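Local coordinates for protein BIFUNCTIONAL PROTEIN Proline utilization A (PutA) (Corynebacterium freiburgense, PDB 5UX5) that probably oxidises proline to glutamate in two steps, pairing an FAD-dependent proline dehydrogenase with an NAD-dependent aldehyde dehydrogenase, at residues A[582-594]-A[608-622]. Numbering follows the deposited sequence.
With NAD (nicotinamide-adenine-dinucleotide), chain F.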
ATOM      1  N   PHE A 582      21.386 -24.126 -17.163  1.00 30.40           N
ATOM      2  CA  PHE A 582      21.863 -22.820 -16.719  1.00 24.09           C
ATOM      3  C   PHE A 582      23.255 -22.948 -16.113  1.00 27.84           C
ATOM      4  O   PHE A 582      23.551 -23.915 -15.411  1.00 28.68           O
ATOM      5  CB  PHE A 582      20.884 -22.217 -15.711  1.00 25.45           C
ATOM      6  CG  PHE A 582      21.317 -20.920 -15.107  1.00 31.72           C
ATOM      7  CD1 PHE A 582      21.217 -19.724 -15.833  1.00 36.96           C
ATOM      8  CD2 PHE A 582      21.761 -20.869 -13.787  1.00 24.45           C
ATOM      9  CE1 PHE A 582      21.571 -18.505 -15.268  1.00 21.35           C
ATOM     10  CE2 PHE A 582      22.125 -19.656 -13.216  1.00 21.79           C
ATOM     11  CZ  PHE A 582      22.023 -18.469 -13.966  1.00 25.50           C
ATOM     12  N   THR A 583      24.122 -21.997 -16.433  1.00 30.56           N
ATOM     13  CA  THR A 583      25.452 -21.908 -15.835  1.00 36.56           C
ATOM     14  C   THR A 583      25.617 -20.509 -15.268  1.00 36.00           C
ATOM     15  O   THR A 583      25.640 -19.532 -16.045  1.00 42.64           O
ATOM     16  CB  THR A 583      26.534 -22.219 -16.863  1.00 31.88           C
ATOM     17  OG1 THR A 583      26.313 -23.543 -17.362  1.00 38.27           O
ATOM     18  CG2 THR A 583      27.927 -22.125 -16.235  1.00 24.05           C
ATOM     19  N   PRO A 584      25.733 -20.362 -13.952  1.00 31.11           N
ATOM     20  CA  PRO A 584      25.820 -19.019 -13.364  1.00 28.72           C
ATOM     21  C   PRO A 584      27.122 -18.311 -13.683  1.00 30.14           C
ATOM     22  O   PRO A 584      28.160 -18.926 -13.942  1.00 33.14           O
ATOM     23  CB  PRO A 584      25.719 -19.278 -11.858  1.00 24.16           C
ATOM     24  CG  PRO A 584      26.178 -20.717 -11.679  1.00 23.63           C
ATOM     25  CD  PRO A 584      25.662 -21.420 -12.929  1.00 24.84           C
ATOM     26  N   HIS A 585      27.036 -16.984 -13.670  1.00 25.73           N
ATOM     27  CA  HIS A 585      28.183 -16.097 -13.555  1.00 24.90           C
ATOM     28  C   HIS A 585      29.023 -16.471 -12.332  1.00 27.96           C
ATOM     29  O   HIS A 585      28.521 -17.089 -11.384  1.00 31.50           O
ATOM     30  CB  HIS A 585      27.704 -14.642 -13.396  1.00 26.46           C
ATOM     31  CG  HIS A 585      26.999 -14.080 -14.588  1.00 26.15           C
ATOM     32  ND1 HIS A 585      26.039 -13.097 -14.481  1.00 34.19           N
ATOM     33  CD2 HIS A 585      27.147 -14.318 -15.911  1.00 23.34           C
ATOM     34  CE1 HIS A 585      25.601 -12.775 -15.685  1.00 32.69           C
ATOM     35  NE2 HIS A 585      26.261 -13.500 -16.569  1.00 32.73           N
ATOM     36  N   ASN A 586      30.289 -16.063 -12.318  1.00 29.68           N
ATOM     37  CA  ASN A 586      31.107 -16.214 -11.125  1.00 29.90           C
ATOM     38  C   ASN A 586      30.979 -15.044 -10.154  1.00 37.83           C
ATOM     39  O   ASN A 586      31.023 -15.258  -8.934  1.00 26.10           O
ATOM     40  CB  ASN A 586      32.556 -16.411 -11.544  1.00 32.21           C
ATOM     41  CG  ASN A 586      32.746 -17.724 -12.270  1.00 35.90           C
ATOM     42  OD1 ASN A 586      32.037 -18.696 -11.989  1.00 44.75           O
ATOM     43  ND2 ASN A 586      33.694 -17.771 -13.195  1.00 27.91           N
ATOM     44  N   LEU A 587      30.792 -13.823 -10.663  1.00 35.53           N
ATOM     45  CA  LEU A 587      30.862 -12.608  -9.853  1.00 37.46           C
ATOM     46  C   LEU A 587      29.921 -11.560 -10.430  1.00 35.54           C
ATOM     47  O   LEU A 587      29.996 -11.253 -11.622  1.00 25.07           O
ATOM     48  CB  LEU A 587      32.295 -12.058  -9.804  1.00 26.83           C
ATOM     49  CG  LEU A 587      32.646 -10.747  -9.100  1.00 33.79           C
ATOM     50  CD1 LEU A 587      32.254 -10.695  -7.618  1.00 33.35           C
ATOM     51  CD2 LEU A 587      34.129 -10.493  -9.247  1.00 36.24           C
ATOM     52  N   VAL A 588      29.035 -11.024  -9.592  1.00 32.07           N
ATOM     53  CA  VAL A 588      28.174  -9.906  -9.951  1.00 33.08           C
ATOM     54  C   VAL A 588      28.487  -8.724  -9.041  1.00 35.51           C
ATOM     55  O   VAL A 588      28.680  -8.900  -7.835  1.00 37.89           O
ATOM     56  CB  VAL A 588      26.693 -10.286  -9.838  1.00 29.30           C
ATOM     57  CG1 VAL A 588      25.834  -9.048 -10.045  1.00 23.48           C
ATOM     58  CG2 VAL A 588      26.353 -11.392 -10.839  1.00 23.24           C
ATOM     59  N   VAL A 589      28.505  -7.514  -9.611  1.00 33.56           N
ATOM     60  CA  VAL A 589      28.646  -6.284  -8.839  1.00 30.48           C
ATOM     61  C   VAL A 589      27.281  -5.605  -8.745  1.00 34.86           C
ATOM     62  O   VAL A 589      26.575  -5.462  -9.760  1.00 24.89           O
ATOM     63  CB  VAL A 589      29.689  -5.353  -9.473  1.00 31.24           C
ATOM     64  CG1 VAL A 589      29.630  -3.941  -8.814  1.00 34.39           C
ATOM     65  CG2 VAL A 589      31.056  -5.960  -9.346  1.00 27.56           C
ATOM     66  N   VAL A 590      26.899  -5.201  -7.527  1.00 25.59           N
ATOM     67  CA  VAL A 590      25.627  -4.521  -7.277  1.00 26.50           C
ATOM     68  C   VAL A 590      25.921  -3.088  -6.858  1.00 27.96           C
ATOM     69  O   VAL A 590      26.401  -2.835  -5.743  1.00 30.87           O
ATOM     70  CB  VAL A 590      24.779  -5.228  -6.210  1.00 25.28           C
ATOM     71  CG1 VAL A 590      23.509  -4.450  -5.985  1.00 24.30           C
ATOM     72  CG2 VAL A 590      24.440  -6.628  -6.632  1.00 23.98           C
ATOM     73  N   ALA A 591      25.617  -2.152  -7.746  1.00 26.02           N
ATOM     74  CA  ALA A 591      25.766  -0.724  -7.495  1.00 26.84           C
ATOM     75  C   ALA A 591      24.375  -0.162  -7.214  1.00 35.40           C
ATOM     76  O   ALA A 591      23.526  -0.112  -8.102  1.00 40.10           O
ATOM     77  CB  ALA A 591      26.450  -0.035  -8.674  1.00 27.42           C
ATOM     78  N   SER A 592      24.132   0.219  -5.973  1.00 40.64           N
ATOM     79  CA  SER A 592      22.803   0.512  -5.457  1.00 39.53           C
ATOM     80  C   SER A 592      22.615   2.011  -5.205  1.00 41.20           C
ATOM     81  O   SER A 592      23.593   2.767  -5.110  1.00 34.71           O
ATOM     82  CB  SER A 592      22.583  -0.275  -4.159  1.00 39.02           C
ATOM     83  OG  SER A 592      23.535   0.099  -3.178  1.00 47.32           O
ATOM     84  N   PRO A 593      21.365   2.486  -5.143  1.00 39.69           N
ATOM     85  CA  PRO A 593      21.129   3.923  -4.930  1.00 45.48           C
ATOM     86  C   PRO A 593      20.890   4.240  -3.465  1.00 49.27           C
ATOM     87  O   PRO A 593      21.086   3.359  -2.615  1.00 46.09           O
ATOM     88  CB  PRO A 593      19.878   4.187  -5.762  1.00 44.44           C
ATOM     89  CG  PRO A 593      19.102   2.869  -5.625  1.00 43.16           C
ATOM     90  CD  PRO A 593      20.117   1.763  -5.444  1.00 36.83           C
ATOM     91  N   TRP A 594      20.432   5.472  -3.169  1.00 47.23           N
ATOM     92  CA  TRP A 594      20.199   5.906  -1.793  1.00 43.20           C
ATOM     93  C   TRP A 594      18.725   5.928  -1.398  1.00 36.81           C
ATOM     94  O   TRP A 594      18.433   5.793  -0.213  1.00 32.55           O
ATOM     95  CB  TRP A 594      20.790   7.303  -1.547  1.00 43.72           C
ATOM     96  CG  TRP A 594      20.425   8.272  -2.593  1.00 40.73           C
ATOM     97  CD1 TRP A 594      21.204   8.674  -3.613  1.00 39.68           C
ATOM     98  CD2 TRP A 594      19.172   8.954  -2.747  1.00 47.56           C
ATOM     99  NE1 TRP A 594      20.531   9.570  -4.404  1.00 44.46           N
ATOM    100  CE2 TRP A 594      19.276   9.756  -3.898  1.00 30.96           C
ATOM    101  CE3 TRP A 594      17.978   8.975  -2.018  1.00 42.04           C
ATOM    102  CZ2 TRP A 594      18.232  10.544  -4.361  1.00 31.07           C
ATOM    103  CZ3 TRP A 594      16.931   9.761  -2.482  1.00 41.56           C
ATOM    104  CH2 TRP A 594      17.072  10.542  -3.645  1.00 34.69           C
ATOM    105  N   SER A 608      22.096 -12.558  -7.014  1.00 29.20           N
ATOM    106  CA  SER A 608      23.375 -13.119  -7.428  1.00 22.68           C
ATOM    107  C   SER A 608      23.655 -14.424  -6.700  1.00 31.06           C
ATOM    108  O   SER A 608      24.079 -15.413  -7.318  1.00 36.37           O
ATOM    109  CB  SER A 608      24.504 -12.121  -7.152  1.00 23.03           C
ATOM    110  OG  SER A 608      24.326 -10.903  -7.848  1.00 35.88           O
ATOM    111  N   LEU A 609      23.471 -14.427  -5.372  1.00 28.01           N
ATOM    112  CA  LEU A 609      23.702 -15.643  -4.601  1.00 28.91           C
ATOM    113  C   LEU A 609      22.786 -16.765  -5.065  1.00 27.15           C
ATOM    114  O   LEU A 609      23.244 -17.885  -5.303  1.00 36.45           O
ATOM    115  CB  LEU A 609      23.519 -15.395  -3.105  1.00 24.33           C
ATOM    116  CG  LEU A 609      24.476 -14.508  -2.325  1.00 30.52           C
ATOM    117  CD1 LEU A 609      24.172 -14.730  -0.870  1.00 31.06           C
ATOM    118  CD2 LEU A 609      25.910 -14.879  -2.612  1.00 34.94           C
ATOM    119  N   ALA A 610      21.490 -16.484  -5.198  1.00 22.46           N
ATOM    120  CA  ALA A 610      20.563 -17.491  -5.697  1.00 32.96           C
ATOM    121  C   ALA A 610      20.998 -18.058  -7.057  1.00 37.84           C
ATOM    122  O   ALA A 610      20.835 -19.254  -7.325  1.00 32.86           O
ATOM    123  CB  ALA A 610      19.168 -16.885  -5.790  1.00 24.74           C
ATOM    124  N   ALA A 611      21.552 -17.222  -7.929  1.00 34.24           N
ATOM    125  CA  ALA A 611      21.962 -17.718  -9.232  1.00 24.49           C
ATOM    126  C   ALA A 611      23.188 -18.600  -9.124  1.00 31.89           C
ATOM    127  O   ALA A 611      23.399 -19.473  -9.974  1.00 34.85           O
ATOM    128  CB  ALA A 611      22.224 -16.552 -10.180  1.00 21.63           C
ATOM    129  N   GLY A 612      24.005 -18.399  -8.096  1.00 32.06           N
ATOM    130  CA  GLY A 612      25.242 -19.148  -8.008  1.00 23.99           C
ATOM    131  C   GLY A 612      26.516 -18.334  -8.068  1.00 28.00           C
ATOM    132  O   GLY A 612      27.615 -18.897  -8.098  1.00 37.53           O
ATOM    133  N   ALA A 613      26.396 -17.016  -8.094  1.00 30.03           N
ATOM    134  CA  ALA A 613      27.552 -16.138  -8.184  1.00 31.92           C
ATOM    135  C   ALA A 613      27.961 -15.620  -6.811  1.00 32.78           C
ATOM    136  O   ALA A 613      27.215 -15.717  -5.833  1.00 41.91           O
ATOM    137  CB  ALA A 613      27.251 -14.965  -9.113  1.00 30.96           C
ATOM    138  N   LYS A 614      29.188 -15.109  -6.745  1.00 35.48           N
ATOM    139  CA  LYS A 614      29.610 -14.225  -5.658  1.00 38.14           C
ATOM    140  C   LYS A 614      29.142 -12.798  -5.957  1.00 32.01           C
ATOM    141  O   LYS A 614      28.884 -12.437  -7.112  1.00 28.92           O
ATOM    142  CB  LYS A 614      31.140 -14.263  -5.473  1.00 31.07           C
ATOM    143  CG  LYS A 614      31.648 -15.474  -4.658  1.00 40.33           C
ATOM    144  CD  LYS A 614      31.573 -16.832  -5.370  1.00 40.42           C
ATOM    145  CE  LYS A 614      32.857 -17.133  -6.148  1.00 47.90           C
ATOM    146  NZ  LYS A 614      32.664 -17.976  -7.373  1.00 47.27           N
ATOM    147  N   ALA A 615      28.957 -11.999  -4.912  1.00 30.39           N
ATOM    148  CA  ALA A 615      28.473 -10.636  -5.124  1.00 28.90           C
ATOM    149  C   ALA A 615      29.348  -9.617  -4.416  1.00 35.83           C
ATOM    150  O   ALA A 615      29.730  -9.802  -3.252  1.00 42.85           O
ATOM    151  CB  ALA A 615      27.036 -10.470  -4.658  1.00 29.30           C
ATOM    152  N   ILE A 616      29.617  -8.516  -5.118  1.00 32.73           N
ATOM    153  CA  ILE A 616      30.180  -7.309  -4.525  1.00 34.14           C
ATOM    154  C   ILE A 616      29.076  -6.268  -4.436  1.00 39.79           C
ATOM    155  O   ILE A 616      28.440  -5.931  -5.445  1.00 47.98           O
ATOM    156  CB  ILE A 616      31.378  -6.774  -5.317  1.00 31.77           C
ATOM    157  CG1 ILE A 616      32.611  -7.631  -5.048  1.00 32.52           C
ATOM    158  CG2 ILE A 616      31.648  -5.365  -4.928  1.00 40.39           C
ATOM    159  CD1 ILE A 616      33.787  -7.303  -5.929  1.00 31.00           C
ATOM    160  N   LEU A 617      28.820  -5.798  -3.222  1.00 30.51           N
ATOM    161  CA  LEU A 617      27.897  -4.704  -2.976  1.00 33.86           C
ATOM    162  C   LEU A 617      28.690  -3.407  -2.892  1.00 42.67           C
ATOM    163  O   LEU A 617      29.547  -3.250  -2.006  1.00 37.35           O
ATOM    164  CB  LEU A 617      27.101  -4.938  -1.688  1.00 33.58           C
ATOM    165  CG  LEU A 617      26.272  -3.759  -1.135  1.00 34.32           C
ATOM    166  CD1 LEU A 617      25.342  -3.180  -2.181  1.00 31.62           C
ATOM    167  CD2 LEU A 617      25.460  -4.203   0.082  1.00 27.54           C
ATOM    168  N   LYS A 618      28.396  -2.484  -3.804  1.00 39.62           N
ATOM    169  CA  LYS A 618      28.965  -1.138  -3.755  1.00 42.56           C
ATOM    170  C   LYS A 618      27.821  -0.145  -3.541  1.00 36.76           C
ATOM    171  O   LYS A 618      27.149   0.259  -4.505  1.00 39.84           O
ATOM    172  CB  LYS A 618      29.756  -0.850  -5.038  1.00 39.91           C
ATOM    173  CG  LYS A 618      30.619   0.404  -4.994  1.00 40.59           C
ATOM    174  CD  LYS A 618      29.842   1.538  -5.560  1.00 42.13           C
ATOM    175  CE  LYS A 618      30.156   2.814  -4.908  1.00 43.80           C
ATOM    176  NZ  LYS A 618      28.966   3.647  -5.161  1.00 49.88           N
ATOM    177  N   PRO A 619      27.563   0.290  -2.317  1.00 35.46           N
ATOM    178  CA  PRO A 619      26.373   1.111  -2.059  1.00 32.27           C
ATOM    179  C   PRO A 619      26.573   2.594  -2.363  1.00 39.48           C
ATOM    180  O   PRO A 619      27.689   3.135  -2.373  1.00 31.71           O
ATOM    181  CB  PRO A 619      26.136   0.908  -0.566  1.00 29.93           C
ATOM    182  CG  PRO A 619      27.455   0.486   0.001  1.00 30.92           C
ATOM    183  CD  PRO A 619      28.394   0.138  -1.117  1.00 41.27           C
ATOM    184  N   ALA A 620      25.446   3.261  -2.596  1.00 41.97           N
ATOM    185  CA  ALA A 620      25.503   4.687  -2.898  1.00 37.89           C
ATOM    186  C   ALA A 620      26.134   5.445  -1.731  1.00 32.35           C
ATOM    187  O   ALA A 620      25.835   5.158  -0.567  1.00 33.90           O
ATOM    188  CB  ALA A 620      24.110   5.237  -3.201  1.00 33.83           C
ATOM    189  N   PRO A 621      26.999   6.415  -1.999  1.00 38.28           N
ATOM    190  CA  PRO A 621      27.769   7.031  -0.904  1.00 43.46           C
ATOM    191  C   PRO A 621      26.923   7.736   0.154  1.00 44.95           C
ATOM    192  O   PRO A 621      27.376   7.853   1.295  1.00 50.02           O
ATOM    193  CB  PRO A 621      28.700   8.002  -1.641  1.00 36.36           C
ATOM    194  CG  PRO A 621      28.050   8.261  -2.920  1.00 35.64           C
ATOM    195  CD  PRO A 621      27.319   7.005  -3.302  1.00 39.72           C
ATOM    196  N   GLU A 622      25.701   8.165  -0.157  1.00 42.51           N
ATOM    197  CA  GLU A 622      24.854   8.793   0.855  1.00 35.00           C
ATOM    198  C   GLU A 622      24.393   7.812   1.928  1.00 41.39           C
ATOM    199  O   GLU A 622      23.944   8.252   2.988  1.00 48.89           O
ATOM    200  CB  GLU A 622      23.606   9.419   0.214  1.00 34.36           C
ATOM    201  CG  GLU A 622      23.815  10.622  -0.715  1.00 36.97           C
ATOM    202  CD  GLU A 622      24.294  10.229  -2.116  1.00 41.47           C
ATOM    203  OE1 GLU A 622      24.392   9.024  -2.402  1.00 39.27           O
ATOM    204  OE2 GLU A 622      24.536  11.128  -2.947  1.00 48.07           O
TER
HETATM  205  PA  NAD F2002      24.011   7.283  -9.813  1.00 46.97           P
HETATM  206  O1A NAD F2002      23.260   6.767 -11.089  1.00 44.87           O
HETATM  207  O2A NAD F2002      25.033   8.399 -10.211  1.00 49.98           O
HETATM  208  O5B NAD F2002      24.834   6.112  -9.163  1.00 47.22           O
HETATM  209  C5B NAD F2002      24.241   5.012  -8.519  1.00 41.56           C
HETATM  210  C4B NAD F2002      25.320   4.050  -8.022  1.00 42.18           C
HETATM  211  O4B NAD F2002      26.413   3.892  -8.933  1.00 34.01           O
HETATM  212  C3B NAD F2002      25.867   4.472  -6.693  1.00 41.69           C
HETATM  213  O3B NAD F2002      26.267   3.385  -5.937  1.00 42.84           O
HETATM  214  C2B NAD F2002      26.992   5.292  -7.181  1.00 41.89           C
HETATM  215  O2B NAD F2002      27.895   5.678  -6.205  1.00 38.11           O
HETATM  216  C1B NAD F2002      27.543   4.419  -8.262  1.00 35.95           C
HETATM  217  N9A NAD F2002      28.430   5.142  -9.166  1.00 41.27           N
HETATM  218  C8A NAD F2002      28.101   6.207  -9.983  1.00 39.39           C
HETATM  219  N7A NAD F2002      29.190   6.610 -10.669  1.00 43.63           N
HETATM  220  C5A NAD F2002      30.292   5.812 -10.325  1.00 43.93           C
HETATM  221  C6A NAD F2002      31.628   5.752 -10.709  1.00 43.94           C
HETATM  222  N6A NAD F2002      32.198   6.667 -11.668  1.00 40.78           N
HETATM  223  N1A NAD F2002      32.429   4.819 -10.167  1.00 46.59           N
HETATM  224  C2A NAD F2002      31.971   3.930  -9.250  1.00 46.85           C
HETATM  225  N3A NAD F2002      30.669   3.952  -8.854  1.00 46.35           N
HETATM  226  C4A NAD F2002      29.818   4.867  -9.366  1.00 44.70           C
HETATM  227  O3  NAD F2002      22.870   7.753  -8.794  1.00 65.37           O
HETATM  228  PN  NAD F2002      22.863   9.002  -7.779  1.00 79.15           P
HETATM  229  O1N NAD F2002      24.044   9.941  -7.915  1.00 79.07           O
HETATM  230  O2N NAD F2002      23.018   8.454  -6.391  1.00 74.70           O
HETATM  231  O5D NAD F2002      21.461   9.751  -8.034  1.00 77.41           O
HETATM  232  C5D NAD F2002      21.216  10.255  -9.339  1.00 74.56           C
HETATM  233  C4D NAD F2002      19.763  10.259  -9.823  1.00 71.63           C
HETATM  234  O4D NAD F2002      19.151   8.995  -9.938  1.00 66.09           O
HETATM  235  C3D NAD F2002      18.769  11.029  -9.027  1.00 72.15           C
HETATM  236  O3D NAD F2002      18.981  12.392  -8.993  1.00 67.79           O
HETATM  237  C2D NAD F2002      17.580  10.715  -9.847  1.00 71.17           C
HETATM  238  O2D NAD F2002      17.396  11.711 -10.789  1.00 64.90           O
HETATM  239  C1D NAD F2002      17.877   9.351 -10.428  1.00 66.83           C
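Ile616 lays its CG1 branch obliquely across Leu587, with CG1 4.0 Å from Leu587 CD1, while its CB sits beside Val589 CG2, the two side chains pointing the same way. The branched apolar side chains of Leu587, Val589 and Ile616 fill this buried interface, where Leu587 and Ile616 also meet helix 499-511. On the other face Val588, CG1 anti to its backbone N (chi1 173°), sets CB and both methyls against Ser608 on helix 599-611, which links the two strands; serine is small enough for a helix packed on the sheet, and its OG is satisfied within that helix by Gly604 O. In the turn before strand 614-618, Ala613 directs its CB toward His585 O, 3.4 Å away, and touches Val588 CG2.

Strands 587-591 and 614-618 run parallel, their axes 21° apart. Val588 and Val590 each use both N-H and C=O across the pair; the bond from Val590 N to Ile616 O is 2.7 Å long. Gly612 follows helix 599-611 with positive phi (117°), closing it in a Schellman motif; this backbone conformation suits glycine, and Pro584 packs against it.

At the C-terminal ends the strands meet NAD. Lys618, long enough to reach the ribose, donates from NZ to NAD O3B (2.8 Å) and to Pro619 O, and O3B in turn donates to Ser592 O (2.9 Å), so the hydroxyl is gripped from both segments. Trp594 brings its ring edge to NAD O2N, 3.3 Å from CD1. This beta-alpha-beta crossover, with dinucleotide held at the strand ends, is characteristic of the Rossmann-type NAD-binding domain of aldehyde dehydrogenases.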